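Local coordinates for cysteine desulfurase (Stenotrophomonas maltophilia, PDB 6WCI), which probably removes sulfur from L-cysteine with the help of pyridoxal 5'-phosphate, leaving L-alanine and passing the sulfur to a carrier, at residues Asn287-Pro290 against His291-Ala295; Arg38-Gly42 against Lys43-Tyr47; Gly170-Leu174 against Asp175-Ala179; Gln223-His227 against Arg228-Val232. All blocks are in the same frame, centred on the assembly; numbering follows the deposited sequence. Where two conformers were deposited one is given.

Interaction 1: Asn287-Pro290 against His291-Ala295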
loop_
_atom_site.group_PDB
_atom_site.type_symbol
_atom_site.label_atom_id
_atom_site.label_comp_id
_atom_site.label_asym_id
_atom_site.label_seq_id
_atom_site.Cartn_x
_atom_site.Cartn_y
_atom_site.Cartn_z
ATOM N N ASN B 287 16.669 11.191 -1.152
ATOM C CA ASN B 287 17.311 10.119 -1.896
ATOM C C ASN B 287 17.067 10.304 -3.388
ATOM O O ASN B 287 16.238 11.109 -3.810
ATOM C CB ASN B 287 16.744 8.756 -1.497
ATOM C CG ASN B 287 17.559 8.075 -0.435
ATOM O OD1 ASN B 287 18.763 8.315 -0.305
ATOM N ND2 ASN B 287 16.909 7.204 0.336
ATOM N N ASP B 288 17.799 9.533 -4.190
ATOM C CA ASP B 288 17.557 9.406 -5.619
ATOM C C ASP B 288 16.458 8.384 -5.883
ATOM O O ASP B 288 16.066 7.612 -5.001
ATOM C CB ASP B 288 18.825 8.973 -6.352
ATOM C CG ASP B 288 19.879 10.047 -6.377
ATOM O OD1 ASP B 288 19.511 11.235 -6.324
ATOM O OD2 ASP B 288 21.073 9.698 -6.461
ATOM N N ALA B 289 15.988 8.354 -7.125
ATOM C CA ALA B 289 15.071 7.318 -7.547
ATOM C C ALA B 289 15.773 5.962 -7.476
ATOM O O ALA B 289 16.982 5.865 -7.715
ATOM C CB ALA B 289 14.592 7.585 -8.980
ATOM N N PRO B 290 15.032 4.883 -7.186
ATOM C CA PRO B 290 13.575 4.897 -6.996
ATOM C C PRO B 290 13.100 5.223 -5.570
ATOM O O PRO B 290 11.929 5.565 -5.404
ATOM C CB PRO B 290 13.173 3.464 -7.367
ATOM C CG PRO B 290 14.351 2.632 -6.923
ATOM C CD PRO B 290 15.576 3.511 -7.211
ATOM N N HIS B 291 13.974 5.081 -4.565
ATOM C CA HIS B 291 13.548 5.260 -3.174
ATOM C C HIS B 291 13.028 6.666 -2.903
ATOM O O HIS B 291 12.226 6.849 -1.982
ATOM C CB HIS B 291 14.697 4.937 -2.223
ATOM C CG HIS B 291 15.074 3.493 -2.228
ATOM N ND1 HIS B 291 16.140 3.005 -2.951
ATOM C CD2 HIS B 291 14.502 2.424 -1.628
ATOM C CE1 HIS B 291 16.218 1.697 -2.782
ATOM N NE2 HIS B 291 15.236 1.320 -1.985
ATOM N N LYS B 292 13.471 7.648 -3.688
ATOM C CA LYS B 292 12.909 8.992 -3.722
ATOM C C LYS B 292 11.383 8.987 -3.698
ATOM O O LYS B 292 10.764 9.887 -3.118
ATOM C CB LYS B 292 13.428 9.708 -4.977
ATOM C CG LYS B 292 12.955 11.134 -5.192
ATOM C CD LYS B 292 13.557 11.673 -6.488
ATOM C CE LYS B 292 13.069 13.070 -6.813
ATOM N NZ LYS B 292 13.709 13.553 -8.056
ATOM N N PHE B 293 10.767 7.979 -4.325
ATOM C CA PHE B 293 9.320 7.916 -4.482
ATOM C C PHE B 293 8.681 6.800 -3.657
ATOM O O PHE B 293 7.490 6.525 -3.833
ATOM C CB PHE B 293 8.944 7.777 -5.970
ATOM C CG PHE B 293 9.401 8.941 -6.817
ATOM C CD1 PHE B 293 8.758 10.174 -6.735
ATOM C CD2 PHE B 293 10.487 8.813 -7.668
ATOM C CE1 PHE B 293 9.192 11.269 -7.508
ATOM C CE2 PHE B 293 10.927 9.887 -8.449
ATOM C CZ PHE B 293 10.278 11.127 -8.363
ATOM N N GLU B 294 9.427 6.190 -2.729
ATOM C CA GLU B 294 8.942 5.123 -1.848
ATOM C C GLU B 294 9.120 5.582 -0.399
ATOM O O GLU B 294 10.161 5.336 0.218
ATOM C CB GLU B 294 9.694 3.794 -2.125
ATOM C CG GLU B 294 9.465 3.232 -3.547
ATOM C CD GLU B 294 10.580 2.301 -4.014
ATOM O OE1 GLU B 294 11.523 2.054 -3.228
ATOM O OE2 GLU B 294 10.522 1.824 -5.174
ATOM N N ALA B 295 8.103 6.245 0.144
ATOM C CA ALA B 295 8.184 6.827 1.482
ATOM C C ALA B 295 7.684 5.832 2.523
ATOM O O ALA B 295 6.653 5.183 2.321
ATOM C CB ALA B 295 7.377 8.128 1.553
HETATM O O HOH W 1 17.564 4.942 -4.367
#

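Interaction 2: Arg38-Gly42 against Lys43-Tyr47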
loop_
_atom_site.group_PDB
_atom_site.type_symbol
_atom_site.label_atom_id
_atom_site.label_comp_id
_atom_site.label_asym_id
_atom_site.label_seq_id
_atom_site.Cartn_x
_atom_site.Cartn_y
_atom_site.Cartn_z
ATOM N N ARG B 38 -11.673 -25.505 -4.744
ATOM C CA ARG B 38 -12.822 -25.362 -3.860
ATOM C C ARG B 38 -14.143 -25.430 -4.621
ATOM O O ARG B 38 -14.207 -25.289 -5.846
ATOM C CB ARG B 38 -12.774 -24.045 -3.098
ATOM C CG ARG B 38 -12.961 -22.810 -3.976
ATOM C CD ARG B 38 -13.398 -21.612 -3.142
ATOM N NE ARG B 38 -14.770 -21.769 -2.659
ATOM C CZ ARG B 38 -15.370 -20.908 -1.847
ATOM N NH1 ARG B 38 -14.706 -19.835 -1.414
ATOM N NH2 ARG B 38 -16.628 -21.114 -1.466
ATOM N N GLU B 39 -15.212 -25.619 -3.859
ATOM C CA GLU B 39 -16.563 -25.655 -4.378
ATOM C C GLU B 39 -17.303 -24.372 -4.028
ATOM O O GLU B 39 -16.982 -23.682 -3.060
ATOM C CB GLU B 39 -17.335 -26.851 -3.816
ATOM C CG GLU B 39 -16.601 -28.157 -3.952
ATOM C CD GLU B 39 -17.519 -29.336 -3.734
ATOM O OE1 GLU B 39 -17.643 -29.813 -2.586
ATOM O OE2 GLU B 39 -18.130 -29.768 -4.722
ATOM N N VAL B 40 -18.338 -24.087 -4.816
ATOM C CA VAL B 40 -19.222 -22.955 -4.575
ATOM C C VAL B 40 -20.644 -23.461 -4.717
ATOM O O VAL B 40 -21.010 -23.994 -5.773
ATOM C CB VAL B 40 -18.955 -21.794 -5.546
ATOM C CG1 VAL B 40 -19.981 -20.702 -5.341
ATOM C CG2 VAL B 40 -17.545 -21.249 -5.356
ATOM N N HIS B 41 -21.439 -23.307 -3.661
ATOM C CA HIS B 41 -22.806 -23.832 -3.630
ATOM C C HIS B 41 -22.835 -25.314 -3.989
ATOM O O HIS B 41 -23.747 -25.795 -4.672
ATOM C CB HIS B 41 -23.723 -23.034 -4.556
ATOM C CG HIS B 41 -23.807 -21.583 -4.213
ATOM N ND1 HIS B 41 -23.207 -20.604 -4.972
ATOM C CD2 HIS B 41 -24.402 -20.947 -3.177
ATOM C CE1 HIS B 41 -23.435 -19.424 -4.425
ATOM N NE2 HIS B 41 -24.160 -19.605 -3.336
ATOM N N GLY B 42 -21.821 -26.047 -3.536
ATOM C CA GLY B 42 -21.779 -27.468 -3.815
ATOM C C GLY B 42 -21.466 -27.830 -5.248
ATOM O O GLY B 42 -21.501 -29.011 -5.594
ATOM N N LYS B 43 -21.170 -26.854 -6.091
ATOM C CA LYS B 43 -20.724 -27.074 -7.452
ATOM C C LYS B 43 -19.256 -26.693 -7.577
ATOM O O LYS B 43 -18.736 -25.926 -6.763
ATOM C CB LYS B 43 -21.571 -26.247 -8.423
ATOM C CG LYS B 43 -23.026 -26.702 -8.469
ATOM C CD LYS B 43 -23.922 -25.684 -9.143
ATOM C CE LYS B 43 -25.280 -26.272 -9.466
ATOM N NZ LYS B 43 -25.192 -27.289 -10.556
ATOM N N PRO B 44 -18.544 -27.240 -8.561
ATOM C CA PRO B 44 -17.153 -26.819 -8.771
ATOM C C PRO B 44 -17.073 -25.329 -9.078
ATOM O O PRO B 44 -17.966 -24.760 -9.701
ATOM C CB PRO B 44 -16.702 -27.662 -9.967
ATOM C CG PRO B 44 -17.592 -28.910 -9.905
ATOM C CD PRO B 44 -18.910 -28.422 -9.368
ATOM N N LEU B 45 -16.001 -24.687 -8.605
ATOM C CA LEU B 45 -15.784 -23.278 -8.910
ATOM C C LEU B 45 -15.241 -23.111 -10.324
ATOM O O LEU B 45 -14.291 -23.791 -10.719
ATOM C CB LEU B 45 -14.811 -22.651 -7.911
ATOM C CG LEU B 45 -14.342 -21.252 -8.299
ATOM C CD1 LEU B 45 -15.505 -20.288 -8.319
ATOM C CD2 LEU B 45 -13.242 -20.776 -7.322
ATOM N N VAL B 46 -15.837 -22.199 -11.080
ATOM C CA VAL B 46 -15.337 -21.812 -12.393
ATOM C C VAL B 46 -15.075 -20.315 -12.314
ATOM O O VAL B 46 -16.004 -19.507 -12.436
ATOM C CB VAL B 46 -16.318 -22.150 -13.522
ATOM C CG1 VAL B 46 -15.777 -21.660 -14.847
ATOM C CG2 VAL B 46 -16.584 -23.655 -13.577
ATOM N N TYR B 47 -13.813 -19.940 -12.103
ATOM C CA TYR B 47 -13.451 -18.553 -11.825
ATOM C C TYR B 47 -13.129 -17.849 -13.137
ATOM O O TYR B 47 -12.015 -17.941 -13.653
ATOM C CB TYR B 47 -12.278 -18.480 -10.852
ATOM C CG TYR B 47 -11.963 -17.059 -10.434
ATOM C CD1 TYR B 47 -12.709 -16.426 -9.449
ATOM C CD2 TYR B 47 -10.936 -16.342 -11.038
ATOM C CE1 TYR B 47 -12.433 -15.123 -9.065
ATOM C CE2 TYR B 47 -10.642 -15.027 -10.649
ATOM C CZ TYR B 47 -11.404 -14.432 -9.667
ATOM O OH TYR B 47 -11.158 -13.127 -9.286
HETATM O O HOH W 2 -13.989 -26.778 -8.000
#

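Interaction 3: Gly170-Leu174 against Asp175-Ala179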
loop_
_atom_site.group_PDB
_atom_site.type_symbol
_atom_site.label_atom_id
_atom_site.label_comp_id
_atom_site.label_asym_id
_atom_site.label_seq_id
_atom_site.Cartn_x
_atom_site.Cartn_y
_atom_site.Cartn_z
ATOM N N GLY B 170 -14.210 -1.727 -30.920
ATOM C CA GLY B 170 -13.409 -1.624 -29.716
ATOM C C GLY B 170 -11.961 -1.249 -29.935
ATOM O O GLY B 170 -11.186 -1.242 -28.973
ATOM N N ALA B 171 -11.566 -0.965 -31.169
ATOM C CA ALA B 171 -10.202 -0.582 -31.475
ATOM C C ALA B 171 -10.058 0.925 -31.366
ATOM O O ALA B 171 -11.014 1.677 -31.576
ATOM C CB ALA B 171 -9.808 -1.043 -32.881
ATOM N N LEU B 172 -8.846 1.361 -31.041
ATOM C CA LEU B 172 -8.543 2.783 -30.941
ATOM C C LEU B 172 -8.451 3.398 -32.340
ATOM O O LEU B 172 -7.656 2.950 -33.171
ATOM C CB LEU B 172 -7.236 2.959 -30.163
ATOM C CG LEU B 172 -6.762 4.330 -29.676
ATOM C CD1 LEU B 172 -7.664 4.885 -28.580
ATOM C CD2 LEU B 172 -5.331 4.203 -29.193
ATOM N N ASP B 173 -9.266 4.419 -32.608
ATOM C CA ASP B 173 -9.281 5.062 -33.922
ATOM C C ASP B 173 -8.002 5.862 -34.139
ATOM O O ASP B 173 -7.929 7.031 -33.750
ATOM C CB ASP B 173 -10.516 5.959 -34.057
ATOM C CG ASP B 173 -10.688 6.547 -35.462
ATOM O OD1 ASP B 173 -9.772 6.431 -36.306
ATOM O OD2 ASP B 173 -11.757 7.138 -35.721
ATOM N N LEU B 174 -7.002 5.253 -34.783
ATOM C CA LEU B 174 -5.700 5.899 -34.934
ATOM C C LEU B 174 -5.763 7.135 -35.825
ATOM O O LEU B 174 -5.007 8.092 -35.602
ATOM C CB LEU B 174 -4.678 4.909 -35.491
ATOM C CG LEU B 174 -4.475 3.651 -34.650
ATOM C CD1 LEU B 174 -3.372 2.776 -35.239
ATOM C CD2 LEU B 174 -4.179 4.020 -33.204
ATOM N N ASP B 175 -6.630 7.131 -36.843
ATOM C CA ASP B 175 -6.841 8.337 -37.634
ATOM C C ASP B 175 -7.215 9.507 -36.739
ATOM O O ASP B 175 -6.579 10.565 -36.780
ATOM C CB ASP B 175 -7.935 8.105 -38.681
ATOM C CG ASP B 175 -7.396 7.528 -39.969
ATOM O OD1 ASP B 175 -6.159 7.426 -40.102
ATOM O OD2 ASP B 175 -8.210 7.177 -40.845
ATOM N N ALA B 176 -8.243 9.326 -35.907
ATOM C CA ALA B 176 -8.670 10.402 -35.023
ATOM C C ALA B 176 -7.608 10.728 -33.974
ATOM O O ALA B 176 -7.520 11.875 -33.524
ATOM C CB ALA B 176 -9.996 10.039 -34.356
ATOM N N LEU B 177 -6.780 9.752 -33.594
ATOM C CA LEU B 177 -5.753 10.009 -32.584
ATOM C C LEU B 177 -4.683 10.956 -33.116
ATOM O O LEU B 177 -4.327 11.938 -32.453
ATOM C CB LEU B 177 -5.125 8.699 -32.123
ATOM C CG LEU B 177 -3.942 8.767 -31.158
ATOM C CD1 LEU B 177 -4.322 9.388 -29.812
ATOM C CD2 LEU B 177 -3.350 7.379 -30.961
ATOM N N ARG B 178 -4.161 10.678 -34.316
ATOM C CA ARG B 178 -3.213 11.599 -34.933
ATOM C C ARG B 178 -3.826 12.983 -35.106
ATOM O O ARG B 178 -3.174 14.001 -34.833
ATOM C CB ARG B 178 -2.745 11.056 -36.280
ATOM C CG ARG B 178 -1.618 10.052 -36.185
ATOM C CD ARG B 178 -1.182 9.585 -37.564
ATOM N NE ARG B 178 -2.100 8.597 -38.123
ATOM C CZ ARG B 178 -2.057 7.301 -37.834
ATOM N NH1 ARG B 178 -1.144 6.848 -36.985
ATOM N NH2 ARG B 178 -2.928 6.461 -38.388
ATOM N N ALA B 179 -5.079 13.043 -35.553
ATOM C CA ALA B 179 -5.733 14.337 -35.701
ATOM C C ALA B 179 -5.900 15.029 -34.354
ATOM O O ALA B 179 -5.911 16.265 -34.291
ATOM C CB ALA B 179 -7.088 14.168 -36.390
#

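Interaction 4: Gln223-His227 against Arg228-Val232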
loop_
_atom_site.group_PDB
_atom_site.type_symbol
_atom_site.label_atom_id
_atom_site.label_comp_id
_atom_site.label_asym_id
_atom_site.label_seq_id
_atom_site.Cartn_x
_atom_site.Cartn_y
_atom_site.Cartn_z
ATOM N N GLN B 223 -3.669 -4.745 -17.492
ATOM C CA GLN B 223 -4.169 -5.949 -18.136
ATOM C C GLN B 223 -3.223 -6.488 -19.197
ATOM O O GLN B 223 -3.559 -7.476 -19.858
ATOM C CB GLN B 223 -5.548 -5.695 -18.756
ATOM C CG GLN B 223 -6.619 -5.315 -17.751
ATOM C CD GLN B 223 -7.030 -6.481 -16.873
ATOM O OE1 GLN B 223 -6.774 -7.638 -17.204
ATOM N NE2 GLN B 223 -7.673 -6.182 -15.749
ATOM N N ALA B 224 -2.051 -5.877 -19.368
ATOM C CA ALA B 224 -1.055 -6.368 -20.318
ATOM C C ALA B 224 -0.122 -7.420 -19.713
ATOM O O ALA B 224 -0.044 -8.550 -20.207
ATOM C CB ALA B 224 -0.238 -5.198 -20.863
ATOM N N VAL B 225 0.597 -7.062 -18.655
ATOM C CA VAL B 225 1.685 -7.899 -18.144
ATOM C C VAL B 225 1.243 -9.251 -17.590
ATOM O O VAL B 225 2.083 -10.160 -17.544
ATOM C CB VAL B 225 2.510 -7.139 -17.096
ATOM C CG1 VAL B 225 3.075 -5.883 -17.726
ATOM C CG2 VAL B 225 1.668 -6.813 -15.892
ATOM N N PRO B 226 -0.012 -9.477 -17.169
ATOM C CA PRO B 226 -0.384 -10.853 -16.804
ATOM C C PRO B 226 -0.746 -11.745 -17.978
ATOM O O PRO B 226 -0.828 -12.965 -17.788
ATOM C CB PRO B 226 -1.589 -10.667 -15.873
ATOM C CG PRO B 226 -2.137 -9.346 -16.181
ATOM C CD PRO B 226 -1.078 -8.519 -16.801
ATOM N N HIS B 227 -0.937 -11.193 -19.179
ATOM C CA HIS B 227 -1.470 -11.949 -20.303
ATOM C C HIS B 227 -0.542 -12.028 -21.509
ATOM O O HIS B 227 -0.804 -12.835 -22.412
ATOM C CB HIS B 227 -2.817 -11.352 -20.749
ATOM C CG HIS B 227 -3.847 -11.329 -19.664
ATOM N ND1 HIS B 227 -4.525 -12.459 -19.258
ATOM C CD2 HIS B 227 -4.300 -10.318 -18.887
ATOM C CE1 HIS B 227 -5.361 -12.140 -18.286
ATOM N NE2 HIS B 227 -5.244 -10.846 -18.042
ATOM N N ARG B 228 0.527 -11.237 -21.549
ATOM C CA ARG B 228 1.450 -11.265 -22.671
ATOM C C ARG B 228 2.822 -10.811 -22.203
ATOM O O ARG B 228 2.963 -10.176 -21.152
ATOM C CB ARG B 228 0.972 -10.366 -23.807
ATOM C CG ARG B 228 0.997 -8.900 -23.421
ATOM C CD ARG B 228 0.119 -8.072 -24.335
ATOM N NE ARG B 228 0.677 -7.971 -25.677
ATOM C CZ ARG B 228 0.224 -8.632 -26.735
ATOM N NH1 ARG B 228 -0.807 -9.461 -26.618
ATOM N NH2 ARG B 228 0.805 -8.460 -27.911
ATOM N N LYS B 229 3.836 -11.140 -22.998
ATOM C CA LYS B 229 5.172 -10.637 -22.721
ATOM C C LYS B 229 5.223 -9.161 -23.059
ATOM O O LYS B 229 4.872 -8.759 -24.170
ATOM C CB LYS B 229 6.241 -11.392 -23.504
ATOM C CG LYS B 229 7.638 -10.901 -23.123
ATOM C CD LYS B 229 8.756 -11.838 -23.531
ATOM C CE LYS B 229 10.093 -11.363 -22.968
ATOM N NZ LYS B 229 10.420 -9.950 -23.347
ATOM N N VAL B 230 5.641 -8.351 -22.097
ATOM C CA VAL B 230 5.822 -6.927 -22.317
ATOM C C VAL B 230 7.287 -6.602 -22.081
ATOM O O VAL B 230 7.816 -6.826 -20.983
ATOM C CB VAL B 230 4.908 -6.072 -21.425
ATOM C CG1 VAL B 230 5.065 -4.602 -21.791
ATOM C CG2 VAL B 230 3.456 -6.495 -21.589
ATOM N N ASP B 231 7.947 -6.125 -23.133
ATOM C CA ASP B 231 9.244 -5.464 -23.051
ATOM C C ASP B 231 8.941 -3.981 -22.901
ATOM O O ASP B 231 8.746 -3.264 -23.885
ATOM C CB ASP B 231 10.070 -5.771 -24.298
ATOM C CG ASP B 231 11.418 -5.068 -24.312
ATOM O OD1 ASP B 231 11.646 -4.150 -23.498
ATOM O OD2 ASP B 231 12.263 -5.440 -25.157
ATOM N N VAL B 232 8.890 -3.511 -21.648
ATOM C CA VAL B 232 8.466 -2.134 -21.404
ATOM C C VAL B 232 9.413 -1.148 -22.087
ATOM O O VAL B 232 8.979 -0.128 -22.634
ATOM C CB VAL B 232 8.353 -1.850 -19.893
ATOM C CG1 VAL B 232 8.105 -0.380 -19.651
ATOM C CG2 VAL B 232 7.234 -2.671 -19.270
#

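Interaction 1: Asn287-Pro290 against His291-Ala295
Lys292 N reaches back to Asp288 O at 2.9 Å and Phe293 N to Pro290 O at 2.9 Å, so the chain turns round the cis peptide bond between Ala289 and Pro290. Proline suits this turn because it can take the cis bond and has no N-H to place. Lys292, its CG anti to the backbone N (chi1 -180°), runs fully extended past Asn287, its CB 3.3 Å from Asn287 O, and its ammonium group ends on the carbonyls of Leu263 and Met266. Its CG also lies over one face of the Phe293 ring, 4.0 Å above the plane, while Ala289 CB meets the edge of that ring at CE2. A water bridges Asp288 O and His291 ND1, lying 2.8 Å from ND1 in the plane of the imidazole; NE2 on the same ring bonds Glu91. Glu294 brings OE2 to within 3.8 Å of Pro290 CB, and this carboxylate forms a salt bridge with Arg94. The arrangement is a type VIa (cis-proline) beta turn, Asp288 to His291, leading into a short 3-10 segment, packed against helices 81-101 and 260-265 and strand 108-111.

Interaction 2: Arg38-Gly42 against Lys43-Tyr47
Leu45 lays its branched end across Val40 and Arg38: CD1 is 3.7 Å from Val40 CG2, and CD2 is 3.9 Å from Arg38 CG. A chi1 of 170° turns the leucine's CG away from its own N and carries both methyls to these neighbours, and branched apolar residues suit a surface covered by Leu82 and Ala81 of the second subunit. The Arg38 chain bends at chi3 (-70°) so that NE and NH2 grip Glu39 O side-on, each at 3.0 Å, that oxygen in the guanidinium plane; NH1 bonds Arg70 O of the second subunit. The backbone is a beta hairpin with a two-residue loop, a type I' turn from Val40 to Lys43, in the sheet of strand 376-381, with strand 39-40 outermost within the chain. His41 and Gly42 both have positive phi, which glycine accepts readily. Val40 and Lys43 form the antiparallel hydrogen-bonded pair: Val40 N to Lys43 O is 2.7 Å, and Lys43 N to Val40 O is 2.9 Å. Beyond the non-hydrogen-bonded pair Glu39 and Pro44, the bond from Leu45 N to Arg38 O is weak at 3.3 Å. A water donates to Arg38 O and accepts from Leu45 N.

Interaction 3: Gly170-Leu174 against Asp175-Ala179
Asp173 caps the helix that starts beside it, and the backbone round it is the tight part of this contact. Its carboxylate, on the far side of CB from the backbone N (chi1 -174°), reaches forward to the first turn, where OD1 accepts from Ala176 N in a weak but straight bond of 3.3 Å. The short acid suits an N-cap because it reaches first-turn amides that no earlier carbonyl serves, and its negative charge would be favoured at the positive end of the helix dipole. Ala176 CB lies 3.7 Å from Asp173 OD2, against the side of the carboxylate. Leu177 N bonds Asp173 O at 3.0 Å and Arg178 N bonds Leu174 O at 3.0 Å. On the exposed side the fit is looser. Arg178 bends at chi3 and lays one face of its guanidinium over Leu174 O, 3.7 Å from that plane, and its NH2 makes a long salt bridge of 3.8 Å with Asp175 OD1. Leu177 CD2 meets CD2 of buried Leu172 and of partly exposed Leu174, each at 4.1 Å. Leu172 and Leu177 touch Ile206 of helix 203-212 and reach strand 135-139 at Thr139 and Leu137, so helix 174-180 starts packed against both.

Interaction 4: Gln223-His227 against Arg228-Val232
Val230 points its CG2 methyl at two residues from the other side of a buried turn, 3.9 Å from Val225 CG1 and 4.0 Å from Ala224 CB. This turn follows strand 216-220 in the large sheet of the class-V aminotransferase fold and carries the chain on to helix 232-235. The two valines cross obliquely, Val225 CG1 coming against CG2 and, slightly farther off, CB of Val230. In Val230 a chi1 of -175° leaves CG2 beside the backbone N, opposite the carbonyl carbon, where it faces the turn, and Ala224 is small enough to let it approach. Tyr240 and Ile242 of strand 239-243 continue this apolar packing, while Phe100 and Leu101 of helix 81-101 meet Val225. The charged residue is turned the other way. Arg228 starts with its CG wedged between the backbone N and the carbonyl carbon (chi1 67°), which brings CG to 3.4 Å from Ala224 O; the long chain then leads to Glu350, with which NH2 forms a salt bridge. His227 rests one ring face on Pro226 CB, 4.0 Å from the plane, and its ND1 bonds Glu325. Just before the turn, Gln223 NE2 bonds O3 of the pyridoxal phosphate-modified lysine at position 246. Ala224 O accepts two backbone bonds, from His227 N at 3.0 Å and from Arg228 N at 3.1 Å.

Overall arrangement
Along the chain come interactions 2, 3, 4 and 1, none touching another. Interaction 4 lies nearest the middle, about 9 Å from the chain centre, between strands 216-220 and 239-243 of the seven-stranded sheet and close to the cofactor. Interaction 3 starts helix 174-180, which packs beside the same sheet, its centre about 22 Å from that of interaction 4. Interactions 1 and 4 both pack on helix 81-101, with centres about 25 Å apart. Interaction 2 belongs to the six-stranded sheet and meets the second subunit; it lies across the chain's centre from interaction 1, about 44 Å between centres. The four thus occupy different parts of the fold, from cofactor surroundings to dimer interface.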